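Local coordinates for protein arsenate Reductase (Corynebacterium glutamicum, PDB 3T38) that reduces arsenate to arsenite, drawing on thioredoxin for reducing power, and is built on a low molecular weight tyrosine phosphatase fold, at residues V84-V89 / Y156-G161; D149-S154 / P167-K172; V89-R94 / F142-T147; A100-Y105 / E203-I208. All coordinates share one frame; numbering follows the deposited sequence.

Interaction 1. Residues V84-V89 / Y156-G161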
loop_
_atom_site.group_PDB
_atom_site.type_symbol
_atom_site.label_atom_id
_atom_site.label_comp_id
_atom_site.label_asym_id
_atom_site.label_seq_id
_atom_site.Cartn_x
_atom_site.Cartn_y
_atom_site.Cartn_z
ATOM N N VAL A 84 -10.605 -16.155 -6.273
ATOM C CA VAL A 84 -9.742 -15.886 -7.430
ATOM C C VAL A 84 -9.289 -14.437 -7.419
ATOM O O VAL A 84 -10.071 -13.536 -7.048
ATOM C CB VAL A 84 -10.516 -16.164 -8.689
ATOM C CG1 VAL A 84 -9.690 -15.877 -9.939
ATOM C CG2 VAL A 84 -11.069 -17.618 -8.677
ATOM N N LEU A 85 -8.018 -14.207 -7.799
ATOM C CA LEU A 85 -7.460 -12.909 -7.833
ATOM C C LEU A 85 -6.821 -12.617 -9.211
ATOM O O LEU A 85 -5.999 -13.407 -9.694
ATOM C CB LEU A 85 -6.404 -12.790 -6.728
ATOM C CG LEU A 85 -5.570 -11.487 -6.845
ATOM C CD1 LEU A 85 -6.326 -10.216 -6.446
ATOM C CD2 LEU A 85 -4.273 -11.531 -6.120
ATOM N N PHE A 86 -7.161 -11.470 -9.816
ATOM C CA PHE A 86 -6.500 -11.007 -11.062
ATOM C C PHE A 86 -5.641 -9.787 -10.746
ATOM O O PHE A 86 -6.061 -8.940 -9.949
ATOM C CB PHE A 86 -7.515 -10.664 -12.170
ATOM C CG PHE A 86 -8.403 -11.823 -12.533
ATOM C CD1 PHE A 86 -9.610 -12.060 -11.816
ATOM C CD2 PHE A 86 -8.011 -12.735 -13.524
ATOM C CE1 PHE A 86 -10.439 -13.172 -12.145
ATOM C CE2 PHE A 86 -8.845 -13.857 -13.865
ATOM C CZ PHE A 86 -10.029 -14.083 -13.169
ATOM N N ILE A 87 -4.470 -9.696 -11.387
ATOM C CA ILE A 87 -3.480 -8.671 -11.068
ATOM C C ILE A 87 -2.927 -8.164 -12.396
ATOM O O ILE A 87 -2.497 -8.986 -13.171
ATOM C CB ILE A 87 -2.273 -9.285 -10.230
ATOM C CG1 ILE A 87 -2.784 -9.928 -8.915
ATOM C CG2 ILE A 87 -1.217 -8.184 -9.863
ATOM C CD1 ILE A 87 -1.734 -10.570 -8.134
ATOM N N CYS A 88 -2.960 -6.841 -12.638
ATOM C CA CYS A 88 -2.348 -6.197 -13.858
ATOM C C CYS A 88 -1.718 -4.915 -13.342
ATOM O O CYS A 88 -1.595 -4.748 -12.109
ATOM C CB CYS A 88 -3.401 -5.894 -14.939
ATOM S SG CYS A 88 -4.681 -4.608 -14.453
ATOM N N VAL A 89 -1.233 -4.044 -14.227
ATOM C CA VAL A 89 -0.443 -2.920 -13.721
ATOM C C VAL A 89 -1.319 -1.893 -12.980
ATOM O O VAL A 89 -1.114 -1.671 -11.815
ATOM C CB VAL A 89 0.474 -2.272 -14.791
ATOM C CG1 VAL A 89 1.186 -1.032 -14.204
ATOM C CG2 VAL A 89 1.501 -3.308 -15.339
ATOM N N TYR A 156 -6.695 -19.198 -6.723
ATOM C CA TYR A 156 -6.146 -18.952 -8.067
ATOM C C TYR A 156 -5.614 -17.528 -8.094
ATOM O O TYR A 156 -6.318 -16.607 -7.673
ATOM C CB TYR A 156 -7.241 -19.044 -9.146
ATOM C CG TYR A 156 -7.802 -20.421 -9.362
ATOM C CD1 TYR A 156 -8.718 -20.956 -8.452
ATOM C CD2 TYR A 156 -7.379 -21.220 -10.452
ATOM C CE1 TYR A 156 -9.233 -22.243 -8.601
ATOM C CE2 TYR A 156 -7.908 -22.555 -10.637
ATOM C CZ TYR A 156 -8.829 -23.053 -9.684
ATOM O OH TYR A 156 -9.379 -24.316 -9.801
ATOM N N VAL A 157 -4.401 -17.323 -8.606
ATOM C CA VAL A 157 -3.866 -15.971 -8.712
ATOM C C VAL A 157 -3.456 -15.827 -10.142
ATOM O O VAL A 157 -2.602 -16.587 -10.600
ATOM C CB VAL A 157 -2.592 -15.754 -7.809
ATOM C CG1 VAL A 157 -1.926 -14.405 -8.118
ATOM C CG2 VAL A 157 -2.890 -15.912 -6.286
ATOM N N ILE A 158 -4.063 -14.876 -10.854
ATOM C CA ILE A 158 -3.830 -14.730 -12.306
ATOM C C ILE A 158 -3.191 -13.404 -12.567
ATOM O O ILE A 158 -3.739 -12.376 -12.299
ATOM C CB ILE A 158 -5.118 -14.889 -13.202
ATOM C CG1 ILE A 158 -5.740 -16.284 -13.062
ATOM C CG2 ILE A 158 -4.821 -14.708 -14.670
ATOM C CD1 ILE A 158 -6.593 -16.454 -11.838
ATOM N N THR A 159 -2.053 -13.491 -13.183
ATOM C CA THR A 159 -1.146 -12.421 -13.475
ATOM C C THR A 159 -1.306 -11.943 -14.928
ATOM O O THR A 159 -1.426 -12.757 -15.825
ATOM C CB THR A 159 0.284 -13.006 -13.192
ATOM O OG1 THR A 159 0.709 -12.462 -11.925
ATOM C CG2 THR A 159 1.254 -12.757 -14.268
HETATM N N MSE A 160 -1.357 -10.627 -15.135
HETATM C CA MSE A 160 -1.638 -10.062 -16.462
HETATM C C MSE A 160 -0.693 -8.866 -16.809
HETATM O O MSE A 160 -1.139 -7.755 -17.150
HETATM C CB MSE A 160 -3.119 -9.648 -16.533
HETATM C CG MSE A 160 -4.025 -10.613 -15.776
HETATM SE SE MSE A 160 -5.939 -10.148 -15.959
HETATM C CE MSE A 160 -6.177 -10.359 -17.891
ATOM N N GLY A 161 0.610 -9.108 -16.691
ATOM C CA GLY A 161 1.605 -8.124 -17.044
ATOM C C GLY A 161 2.065 -7.232 -15.910
ATOM O O GLY A 161 2.670 -6.193 -16.174
HETATM O O HOH W 1 -0.925 -5.359 -16.893
#
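Phe86 and Ile158 lie side by side and point the same way from two neighbouring parallel strands, with Phe86 CD2 3.6 Å from Ile158 CB. The ring reaches this place because its CG is anti to the carbonyl carbon (chi1 -58°), which lays CD2 and CE2 along the branched root of the isoleucine. On the same face, Val84 CG1 approaches Ile158 CD1 aslant at 3.7 Å. Selenomethionine Met160 adds a Met-aromatic contact, its SE 4.1 Å from Phe86 CD2 and oblique to the ring. On the opposite face, that of Leu85 and Val157, Ile87 CD1 meets Val157 CG1 at 3.8 Å.

The strand axes run 16° from parallel, and the backbone ladder fixes the pairing. Ile158 is held at both its polar atoms: its N donates to Leu85 O (2.7 Å) and its O accepts from Ile87 N (2.9 Å). The ladder continues to Ile87 O, which takes the N-H of Met160. These are the two inner strands of the four-stranded parallel sheet, and helices 94-106 and 190-211 cover the Phe86 face.

Chemically, four direct N-H...O bonds from Leu85 to Met160 meet backbone polarity within the sheet, so the apolar side chains can pack against the helices on the Phe86 face.

Interaction 2. Residues D149-S154 / P167-K172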
loop_
_atom_site.group_PDB
_atom_site.type_symbol
_atom_site.label_atom_id
_atom_site.label_comp_id
_atom_site.label_asym_id
_atom_site.label_seq_id
_atom_site.Cartn_x
_atom_site.Cartn_y
_atom_site.Cartn_z
ATOM N N ASP A 149 -2.972 -9.850 2.081
ATOM C CA ASP A 149 -4.112 -10.621 2.594
ATOM C C ASP A 149 -4.877 -11.296 1.430
ATOM O O ASP A 149 -5.244 -12.457 1.530
ATOM C CB ASP A 149 -5.073 -9.761 3.409
ATOM C CG ASP A 149 -5.201 -8.360 2.863
ATOM O OD1 ASP A 149 -5.168 -8.124 1.596
ATOM O OD2 ASP A 149 -5.214 -7.460 3.708
ATOM N N VAL A 150 -5.096 -10.581 0.324
ATOM C CA VAL A 150 -5.878 -11.150 -0.782
ATOM C C VAL A 150 -5.157 -12.217 -1.590
ATOM O O VAL A 150 -5.825 -13.055 -2.195
ATOM C CB VAL A 150 -6.551 -10.082 -1.699
ATOM C CG1 VAL A 150 -7.367 -9.112 -0.783
ATOM C CG2 VAL A 150 -5.518 -9.320 -2.528
ATOM N N ILE A 151 -3.821 -12.203 -1.562
ATOM C CA ILE A 151 -3.074 -13.249 -2.155
ATOM C C ILE A 151 -3.239 -14.488 -1.306
ATOM O O ILE A 151 -3.549 -15.555 -1.820
ATOM C CB ILE A 151 -1.586 -12.893 -2.329
ATOM C CG1 ILE A 151 -1.394 -11.668 -3.269
ATOM C CG2 ILE A 151 -0.825 -14.108 -2.916
ATOM C CD1 ILE A 151 0.072 -10.997 -3.090
ATOM N N ARG A 152 -3.091 -14.347 0.004
ATOM C CA ARG A 152 -3.192 -15.503 0.940
ATOM C C ARG A 152 -4.561 -16.180 0.873
ATOM O O ARG A 152 -4.698 -17.418 1.034
ATOM C CB ARG A 152 -2.923 -15.061 2.350
ATOM C CG ARG A 152 -1.466 -14.698 2.643
ATOM C CD ARG A 152 -1.248 -14.459 4.135
ATOM N NE ARG A 152 0.118 -14.079 4.496
ATOM C CZ ARG A 152 0.956 -14.880 5.144
ATOM N NH1 ARG A 152 0.596 -16.125 5.485
ATOM N NH2 ARG A 152 2.171 -14.458 5.418
ATOM N N ALA A 153 -5.589 -15.362 0.654
ATOM C CA ALA A 153 -6.939 -15.929 0.647
ATOM C C ALA A 153 -7.135 -16.705 -0.670
ATOM O O ALA A 153 -7.982 -17.535 -0.720
ATOM C CB ALA A 153 -7.974 -14.790 0.772
ATOM N N SER A 154 -6.418 -16.351 -1.752
ATOM C CA SER A 154 -6.795 -16.757 -3.080
ATOM C C SER A 154 -6.456 -18.259 -3.346
ATOM O O SER A 154 -5.423 -18.754 -2.881
ATOM C CB SER A 154 -6.117 -15.833 -4.099
ATOM O OG SER A 154 -6.668 -14.525 -4.015
ATOM N N PRO A 167 4.094 -12.314 -4.235
ATOM C CA PRO A 167 4.775 -13.461 -3.600
ATOM C C PRO A 167 4.135 -14.796 -3.961
ATOM O O PRO A 167 2.920 -14.890 -4.169
ATOM C CB PRO A 167 4.666 -13.177 -2.077
ATOM C CG PRO A 167 3.638 -12.066 -1.934
ATOM C CD PRO A 167 3.808 -11.258 -3.255
HETATM N N MSE A 168 4.971 -15.806 -4.023
HETATM C CA MSE A 168 4.600 -17.126 -4.482
HETATM C C MSE A 168 4.238 -18.109 -3.349
HETATM O O MSE A 168 5.060 -18.916 -2.989
HETATM C CB MSE A 168 5.801 -17.671 -5.242
HETATM C CG MSE A 168 5.437 -18.306 -6.538
HETATM SE SE MSE A 168 4.553 -17.081 -7.792
HETATM C CE MSE A 168 6.092 -16.856 -9.031
ATOM N N TYR A 169 3.014 -18.061 -2.815
ATOM C CA TYR A 169 2.606 -18.981 -1.731
ATOM C C TYR A 169 2.225 -20.367 -2.240
ATOM O O TYR A 169 1.542 -20.483 -3.258
ATOM C CB TYR A 169 1.432 -18.415 -0.888
ATOM C CG TYR A 169 1.744 -17.157 -0.108
ATOM C CD1 TYR A 169 2.510 -17.209 1.050
ATOM C CD2 TYR A 169 1.312 -15.923 -0.548
ATOM C CE1 TYR A 169 2.816 -16.063 1.761
ATOM C CE2 TYR A 169 1.604 -14.753 0.165
ATOM C CZ TYR A 169 2.356 -14.830 1.314
ATOM O OH TYR A 169 2.664 -13.687 2.018
ATOM N N PRO A 170 2.641 -21.428 -1.515
ATOM C CA PRO A 170 2.136 -22.796 -1.809
ATOM C C PRO A 170 0.649 -22.940 -1.507
ATOM O O PRO A 170 0.108 -22.172 -0.692
ATOM C CB PRO A 170 2.945 -23.703 -0.871
ATOM C CG PRO A 170 3.480 -22.816 0.154
ATOM C CD PRO A 170 3.650 -21.439 -0.439
ATOM N N GLY A 171 0.011 -23.924 -2.135
ATOM C CA GLY A 171 -1.395 -24.249 -1.879
ATOM C C GLY A 171 -2.309 -23.560 -2.875
ATOM O O GLY A 171 -3.518 -23.466 -2.646
ATOM N N LYS A 172 -1.740 -23.072 -3.987
ATOM C CA LYS A 172 -2.436 -22.185 -4.893
ATOM C C LYS A 172 -2.085 -22.415 -6.370
ATOM O O LYS A 172 -0.946 -22.756 -6.690
ATOM C CB LYS A 172 -2.071 -20.725 -4.565
ATOM C CG LYS A 172 -2.373 -20.262 -3.162
ATOM C CD LYS A 172 -2.033 -18.772 -2.936
ATOM C CE LYS A 172 -2.048 -18.500 -1.384
ATOM N NZ LYS A 172 -3.413 -18.749 -0.919
#
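Lys172 reaches across to the end of helix 148-153 and sets its ammonium among backbone carbonyls, while the Ile151 side chain packs on Pro167 and Tyr169. This is the close part of the contact. Lys172 NZ donates to Arg152 O at 2.7 Å and to Ser154 O at 2.8 Å, with a weak third bond to Ile151 O. The approaches differ: NZ lies in the carbonyl plane of Ser154 but 57° out of that of Arg152. The chain runs extended before bending at its last torsion (chi4 -63°), which swings NZ between the acceptors. Ile151 fills in with two branches, CD1 against Pro167 CD (3.7 Å) and CG2 at the edge of the Tyr169 ring, 3.7 Å from CD2.

Toward the Arg152 guanidinium the packing is looser: NH2 comes no nearer than 3.5 Å to Tyr169 OH, and no hydrogen bond joins the two residues. Arg152 CG stands over the Tyr169 face in a CH-pi contact, 4.3 Å from the ring centroid, and the guanidinium lies with its plane 45° from the ring, so the two do not stack flat. Asp148 ties both polar ends, with a salt bridge to Arg152 NE and a hydrogen bond to Tyr169 OH. Phe39 of the second subunit adds a cation-pi contact to Arg152 and packs on Tyr169.

A lysine cation gathered by carbonyls at a helix C-terminus should be electrostatically favourable, since the helix dipole is negative there; it joins the 167-172 loop to the helix end.

Interaction 3. Residues V89-R94 / F142-T147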
loop_
_atom_site.group_PDB
_atom_site.type_symbol
_atom_site.label_atom_id
_atom_site.label_comp_id
_atom_site.label_asym_id
_atom_site.label_seq_id
_atom_site.Cartn_x
_atom_site.Cartn_y
_atom_site.Cartn_z
ATOM N N VAL A 89 -1.233 -4.044 -14.227
ATOM C CA VAL A 89 -0.443 -2.920 -13.721
ATOM C C VAL A 89 -1.319 -1.893 -12.980
ATOM O O VAL A 89 -1.114 -1.671 -11.815
ATOM C CB VAL A 89 0.474 -2.272 -14.791
ATOM C CG1 VAL A 89 1.186 -1.032 -14.204
ATOM C CG2 VAL A 89 1.501 -3.308 -15.339
ATOM N N HIS A 90 -2.366 -1.384 -13.624
ATOM C CA HIS A 90 -3.105 -0.216 -13.171
ATOM C C HIS A 90 -4.415 -0.549 -12.531
ATOM O O HIS A 90 -5.068 0.360 -12.031
ATOM C CB HIS A 90 -3.404 0.667 -14.356
ATOM C CG HIS A 90 -2.176 1.194 -14.992
ATOM N ND1 HIS A 90 -1.848 0.921 -16.294
ATOM C CD2 HIS A 90 -1.172 1.960 -14.491
ATOM C CE1 HIS A 90 -0.715 1.535 -16.589
ATOM N NE2 HIS A 90 -0.279 2.159 -15.504
ATOM N N ASN A 91 -4.794 -1.821 -12.569
ATOM C CA ASN A 91 -6.044 -2.287 -12.013
ATOM C C ASN A 91 -7.167 -1.387 -12.559
ATOM O O ASN A 91 -8.135 -1.077 -11.855
ATOM C CB ASN A 91 -6.028 -2.351 -10.445
ATOM C CG ASN A 91 -7.243 -3.102 -9.875
ATOM O OD1 ASN A 91 -7.757 -2.759 -8.798
ATOM N ND2 ASN A 91 -7.723 -4.115 -10.597
ATOM N N ALA A 92 -7.001 -0.933 -13.802
ATOM C CA ALA A 92 -8.002 -0.171 -14.460
ATOM C C ALA A 92 -8.573 -0.800 -15.713
ATOM O O ALA A 92 -9.635 -0.358 -16.192
ATOM C CB ALA A 92 -7.483 1.156 -14.767
ATOM N N GLY A 93 -7.891 -1.804 -16.272
ATOM C CA GLY A 93 -8.305 -2.437 -17.536
ATOM C C GLY A 93 -8.361 -3.938 -17.358
ATOM O O GLY A 93 -9.276 -4.477 -16.689
ATOM N N ARG A 94 -7.324 -4.610 -17.873
ATOM C CA ARG A 94 -7.176 -6.089 -17.818
ATOM C C ARG A 94 -7.756 -6.813 -16.582
ATOM O O ARG A 94 -8.582 -7.730 -16.715
ATOM C CB ARG A 94 -5.690 -6.470 -17.917
ATOM C CG ARG A 94 -5.079 -6.226 -19.298
ATOM C CD ARG A 94 -3.547 -6.357 -19.277
ATOM N NE ARG A 94 -2.942 -6.310 -20.604
ATOM C CZ ARG A 94 -2.776 -5.203 -21.340
ATOM N NH1 ARG A 94 -3.188 -4.008 -20.899
ATOM N NH2 ARG A 94 -2.194 -5.286 -22.541
ATOM N N PHE A 142 -13.084 -0.297 -8.472
ATOM C CA PHE A 142 -12.162 0.856 -8.347
ATOM C C PHE A 142 -10.758 0.289 -8.363
ATOM O O PHE A 142 -10.573 -0.872 -7.983
ATOM C CB PHE A 142 -12.408 1.661 -7.043
ATOM C CG PHE A 142 -12.329 0.830 -5.793
ATOM C CD1 PHE A 142 -13.425 0.101 -5.354
ATOM C CD2 PHE A 142 -11.153 0.765 -5.057
ATOM C CE1 PHE A 142 -13.348 -0.717 -4.198
ATOM C CE2 PHE A 142 -11.066 -0.002 -3.892
ATOM C CZ PHE A 142 -12.150 -0.771 -3.456
ATOM N N PRO A 143 -9.767 1.070 -8.828
ATOM C CA PRO A 143 -8.395 0.493 -8.818
ATOM C C PRO A 143 -7.851 0.487 -7.423
ATOM O O PRO A 143 -8.148 1.403 -6.655
ATOM C CB PRO A 143 -7.583 1.482 -9.664
ATOM C CG PRO A 143 -8.660 2.342 -10.397
ATOM C CD PRO A 143 -9.803 2.403 -9.430
ATOM N N LYS A 144 -7.051 -0.513 -7.077
ATOM C CA LYS A 144 -6.574 -0.629 -5.672
ATOM C C LYS A 144 -5.251 -1.347 -5.735
ATOM O O LYS A 144 -5.072 -2.186 -6.617
ATOM C CB LYS A 144 -7.563 -1.405 -4.823
ATOM C CG LYS A 144 -7.854 -2.895 -5.252
ATOM C CD LYS A 144 -9.256 -3.413 -4.720
ATOM C CE LYS A 144 -10.429 -3.065 -5.717
ATOM N NZ LYS A 144 -10.026 -3.566 -7.095
ATOM N N PRO A 145 -4.345 -1.077 -4.777
ATOM C CA PRO A 145 -3.087 -1.829 -4.855
ATOM C C PRO A 145 -3.197 -3.261 -4.397
ATOM O O PRO A 145 -3.967 -3.599 -3.465
ATOM C CB PRO A 145 -2.169 -1.102 -3.865
ATOM C CG PRO A 145 -3.125 -0.591 -2.730
ATOM C CD PRO A 145 -4.512 -0.352 -3.486
ATOM N N LEU A 146 -2.342 -4.097 -4.982
ATOM C CA LEU A 146 -2.111 -5.439 -4.463
ATOM C C LEU A 146 -1.749 -5.454 -2.980
ATOM O O LEU A 146 -0.898 -4.705 -2.535
ATOM C CB LEU A 146 -0.973 -6.085 -5.248
ATOM C CG LEU A 146 -0.765 -7.565 -4.981
ATOM C CD1 LEU A 146 -2.112 -8.393 -5.274
ATOM C CD2 LEU A 146 0.454 -7.924 -5.896
ATOM N N THR A 147 -2.365 -6.329 -2.230
ATOM C CA THR A 147 -2.041 -6.457 -0.796
ATOM C C THR A 147 -1.910 -7.964 -0.508
ATOM O O THR A 147 -2.363 -8.802 -1.268
ATOM C CB THR A 147 -3.127 -5.860 0.096
ATOM O OG1 THR A 147 -4.378 -6.484 -0.214
ATOM C CG2 THR A 147 -3.246 -4.273 -0.049
#
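Asn91 receives the segment 142-147 as it passes, and the first residue to approach is Phe142, whose carbonyl faces the neighbourhood of Asn91 OD1. Two acceptors cannot bond directly; Lys144 NZ mediates, donating to Phe142 O (2.9 Å) nearly in line with the C=O. Pro143 follows, its CB packed on the loop backbone 3.4 Å from Asn91 O and 3.6 Å from His90 O.

Lys144 carries the main link. Its backbone N donates to Asn91 OD1 at 2.9 Å, and its NZ returns to Asn91 OD1, also at 2.9 Å. Both donors lie in the amide plane on lone pairs, on opposite sides of the C=O direction. The lysine manages this by curling, with bends at chi3 (87°) and chi4 (52°), which also places CE over the Phe142 ring face. Ser114 O is a further acceptor for NZ. From Pro145 to Thr147 the segment leaves Asn91 and packs on Arg47 and Glu40 of the second subunit.

Residues 88-94 match the CX5R P-loop signature of low molecular weight phosphatases. With OD1 doubly gripped and ND2 bonded to Ser95 and Ser114, the Asn91 amide is fixed in rotation and probably polarised by the lysine charge, consistent with Asn91 helping to hold the P-loop's shape, as in relatives.

Interaction 4. Residues A100-Y105 / E203-I208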
loop_
_atom_site.group_PDB
_atom_site.type_symbol
_atom_site.label_atom_id
_atom_site.label_comp_id
_atom_site.label_asym_id
_atom_site.label_seq_id
_atom_site.Cartn_x
_atom_site.Cartn_y
_atom_site.Cartn_z
ATOM N N ALA A 100 -14.638 -8.912 -13.650
ATOM C CA ALA A 100 -16.071 -8.702 -13.854
ATOM C C ALA A 100 -16.673 -9.796 -14.735
ATOM O O ALA A 100 -17.823 -10.170 -14.543
ATOM C CB ALA A 100 -16.384 -7.257 -14.411
ATOM N N LEU A 101 -15.883 -10.337 -15.662
ATOM C CA LEU A 101 -16.374 -11.395 -16.555
ATOM C C LEU A 101 -16.541 -12.653 -15.681
ATOM O O LEU A 101 -17.589 -13.309 -15.686
ATOM C CB LEU A 101 -15.447 -11.560 -17.790
ATOM C CG LEU A 101 -15.517 -10.467 -18.909
ATOM C CD1 LEU A 101 -14.473 -10.567 -20.081
ATOM C CD2 LEU A 101 -16.898 -10.488 -19.583
ATOM N N LEU A 102 -15.564 -12.955 -14.847
ATOM C CA LEU A 102 -15.730 -14.172 -14.016
ATOM C C LEU A 102 -16.909 -14.065 -13.050
ATOM O O LEU A 102 -17.674 -15.010 -12.909
ATOM C CB LEU A 102 -14.391 -14.589 -13.317
ATOM C CG LEU A 102 -14.383 -15.831 -12.418
ATOM C CD1 LEU A 102 -14.871 -17.071 -13.160
ATOM C CD2 LEU A 102 -12.990 -16.098 -11.828
ATOM N N SER A 103 -17.099 -12.925 -12.405
ATOM C CA SER A 103 -18.273 -12.772 -11.525
ATOM C C SER A 103 -19.561 -12.930 -12.280
ATOM O O SER A 103 -20.522 -13.491 -11.767
ATOM C CB SER A 103 -18.263 -11.428 -10.744
ATOM O OG SER A 103 -17.002 -11.286 -10.063
ATOM N N HIS A 104 -19.565 -12.426 -13.511
ATOM C CA HIS A 104 -20.724 -12.447 -14.386
ATOM C C HIS A 104 -21.112 -13.905 -14.785
ATOM O O HIS A 104 -22.305 -14.246 -14.747
ATOM C CB HIS A 104 -20.433 -11.564 -15.596
ATOM C CG HIS A 104 -21.340 -11.771 -16.763
ATOM N ND1 HIS A 104 -22.550 -11.119 -16.894
ATOM C CD2 HIS A 104 -21.173 -12.489 -17.904
ATOM C CE1 HIS A 104 -23.116 -11.470 -18.039
ATOM N NE2 HIS A 104 -22.294 -12.289 -18.678
ATOM N N TYR A 105 -20.135 -14.762 -15.128
ATOM C CA TYR A 105 -20.444 -16.201 -15.385
ATOM C C TYR A 105 -20.729 -16.929 -14.105
ATOM O O TYR A 105 -21.605 -17.694 -14.056
ATOM C CB TYR A 105 -19.317 -16.911 -16.181
ATOM C CG TYR A 105 -19.044 -16.233 -17.534
ATOM C CD1 TYR A 105 -20.054 -16.052 -18.424
ATOM C CD2 TYR A 105 -17.799 -15.771 -17.881
ATOM C CE1 TYR A 105 -19.856 -15.428 -19.632
ATOM C CE2 TYR A 105 -17.579 -15.084 -19.101
ATOM C CZ TYR A 105 -18.617 -14.936 -19.973
ATOM O OH TYR A 105 -18.496 -14.306 -21.230
ATOM N N GLU A 203 -12.745 -20.500 -20.241
ATOM C CA GLU A 203 -12.020 -21.747 -19.990
ATOM C C GLU A 203 -11.675 -21.866 -18.525
ATOM O O GLU A 203 -11.753 -22.943 -17.972
ATOM C CB GLU A 203 -10.747 -21.863 -20.824
ATOM C CG GLU A 203 -11.006 -21.931 -22.319
ATOM C CD GLU A 203 -12.099 -22.968 -22.716
ATOM O OE1 GLU A 203 -11.999 -24.169 -22.300
ATOM O OE2 GLU A 203 -13.052 -22.566 -23.460
ATOM N N LEU A 204 -11.320 -20.745 -17.901
ATOM C CA LEU A 204 -10.965 -20.765 -16.522
ATOM C C LEU A 204 -12.188 -21.185 -15.696
ATOM O O LEU A 204 -12.049 -22.064 -14.865
ATOM C CB LEU A 204 -10.422 -19.416 -16.047
ATOM C CG LEU A 204 -10.302 -19.278 -14.522
ATOM C CD1 LEU A 204 -9.204 -20.212 -13.950
ATOM C CD2 LEU A 204 -10.020 -17.850 -14.102
ATOM N N TRP A 205 -13.360 -20.591 -15.966
ATOM C CA TRP A 205 -14.613 -20.936 -15.280
ATOM C C TRP A 205 -15.045 -22.404 -15.506
ATOM O O TRP A 205 -15.387 -23.131 -14.554
ATOM C CB TRP A 205 -15.709 -19.936 -15.684
ATOM C CG TRP A 205 -17.129 -20.228 -15.194
ATOM C CD1 TRP A 205 -18.281 -20.222 -15.946
ATOM C CD2 TRP A 205 -17.517 -20.590 -13.867
ATOM N NE1 TRP A 205 -19.351 -20.530 -15.151
ATOM C CE2 TRP A 205 -18.910 -20.761 -13.871
ATOM C CE3 TRP A 205 -16.807 -20.798 -12.667
ATOM C CZ2 TRP A 205 -19.628 -21.128 -12.714
ATOM C CZ3 TRP A 205 -17.512 -21.146 -11.511
ATOM C CH2 TRP A 205 -18.915 -21.307 -11.545
ATOM N N LYS A 206 -14.976 -22.863 -16.751
ATOM C CA LYS A 206 -15.190 -24.286 -17.002
ATOM C C LYS A 206 -14.236 -25.092 -16.150
ATOM O O LYS A 206 -14.646 -26.025 -15.462
ATOM C CB LYS A 206 -15.081 -24.633 -18.498
ATOM C CG LYS A 206 -16.266 -24.087 -19.385
ATOM C CD LYS A 206 -15.912 -24.021 -20.925
ATOM C CE LYS A 206 -17.108 -23.687 -21.814
ATOM N NZ LYS A 206 -17.746 -24.948 -22.421
ATOM N N SER A 207 -12.966 -24.699 -16.133
ATOM C CA SER A 207 -11.985 -25.486 -15.383
ATOM C C SER A 207 -12.213 -25.481 -13.854
ATOM O O SER A 207 -12.129 -26.531 -13.208
ATOM C CB SER A 207 -10.567 -25.099 -15.779
ATOM O OG SER A 207 -9.674 -25.460 -14.773
ATOM N N ILE A 208 -12.518 -24.310 -13.298
ATOM C CA ILE A 208 -12.866 -24.190 -11.920
ATOM C C ILE A 208 -14.050 -25.061 -11.527
ATOM O O ILE A 208 -13.956 -25.776 -10.546
ATOM C CB ILE A 208 -13.173 -22.693 -11.538
ATOM C CG1 ILE A 208 -11.925 -21.817 -11.713
ATOM C CG2 ILE A 208 -13.819 -22.604 -10.132
ATOM C CD1 ILE A 208 -12.166 -20.326 -11.384
#
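Trp205 of helix 190-211 packs against Leu102 and Tyr105 of helix 94-106, a helix-helix contact within the three-layer alpha/beta/alpha low molecular weight phosphatase fold. The segment axes pass 10.4 Å apart and cross at -47°, and no hydrogen bond joins them; the interface is van der Waals packing, mostly of side chains, with the Tyr105 carbonyl group also against the indole.

The tryptophan can be traced outward. Its CB meets Leu102 CD1 at 3.9 Å, the two side chains crossing at about a right angle. From there CG is anti to the backbone N (chi1 173°), which carries the indole toward the other helix. The next atom, CD1, makes the tightest approach of the contact, 3.5 Å from Tyr105 CB. NE1 then lies 3.8 Å from that methylene carbon. The fusion atom CE2 passes 4.1 Å from Tyr105 O, and CZ2, on the benzo ring, lies 4.2 Å from the same oxygen. One face of the indole thus lies over Tyr105 C, offset toward the rim, while Tyr105 CB approaches obliquely. The phenol is directed elsewhere: Tyr105 OH bonds to Asp198, earlier in helix 190-211. Beyond the segment pair, Ser109 also touches the indole.

The inner side of the interface is aliphatic. Leu102, Leu204 and Ile208 meet there over the sheet, with Val84 and Phe86 beneath them, so the two helices share a covering of strand 83-88. Leu102 splits its two methyls between partners: while CD1 serves the tryptophan, CD2 lies 4.3 Å from Ile208 CD1 and 4.1 Å from Leu204 CD2.

Overall arrangement
Interaction 1 is the hub: it touches each of the other three, and its centre lies 10 to 14 Å from theirs. Interaction 3 shares Val89 with it, within the Cys88-Arg94 CX5R loop, and Leu146 CD1 is 3.6 Å from Ile87 CD1. Interaction 4 covers one face, with Leu102 CD2 3.8 Å from Phe86 CZ; interaction 2 meets the other, with Ser154 OG 3.2 Å from Leu85 CB. Interactions 2 and 4 do not touch, their centres being about 19 Å apart. The bound dithiane-diol lies toward the helical N-terminal region, about 11 Å from the Arg152 side chain and 12 Å from that of Lys144; Asp149 bonds to Tyr37 and Arg66, two residues of its pocket.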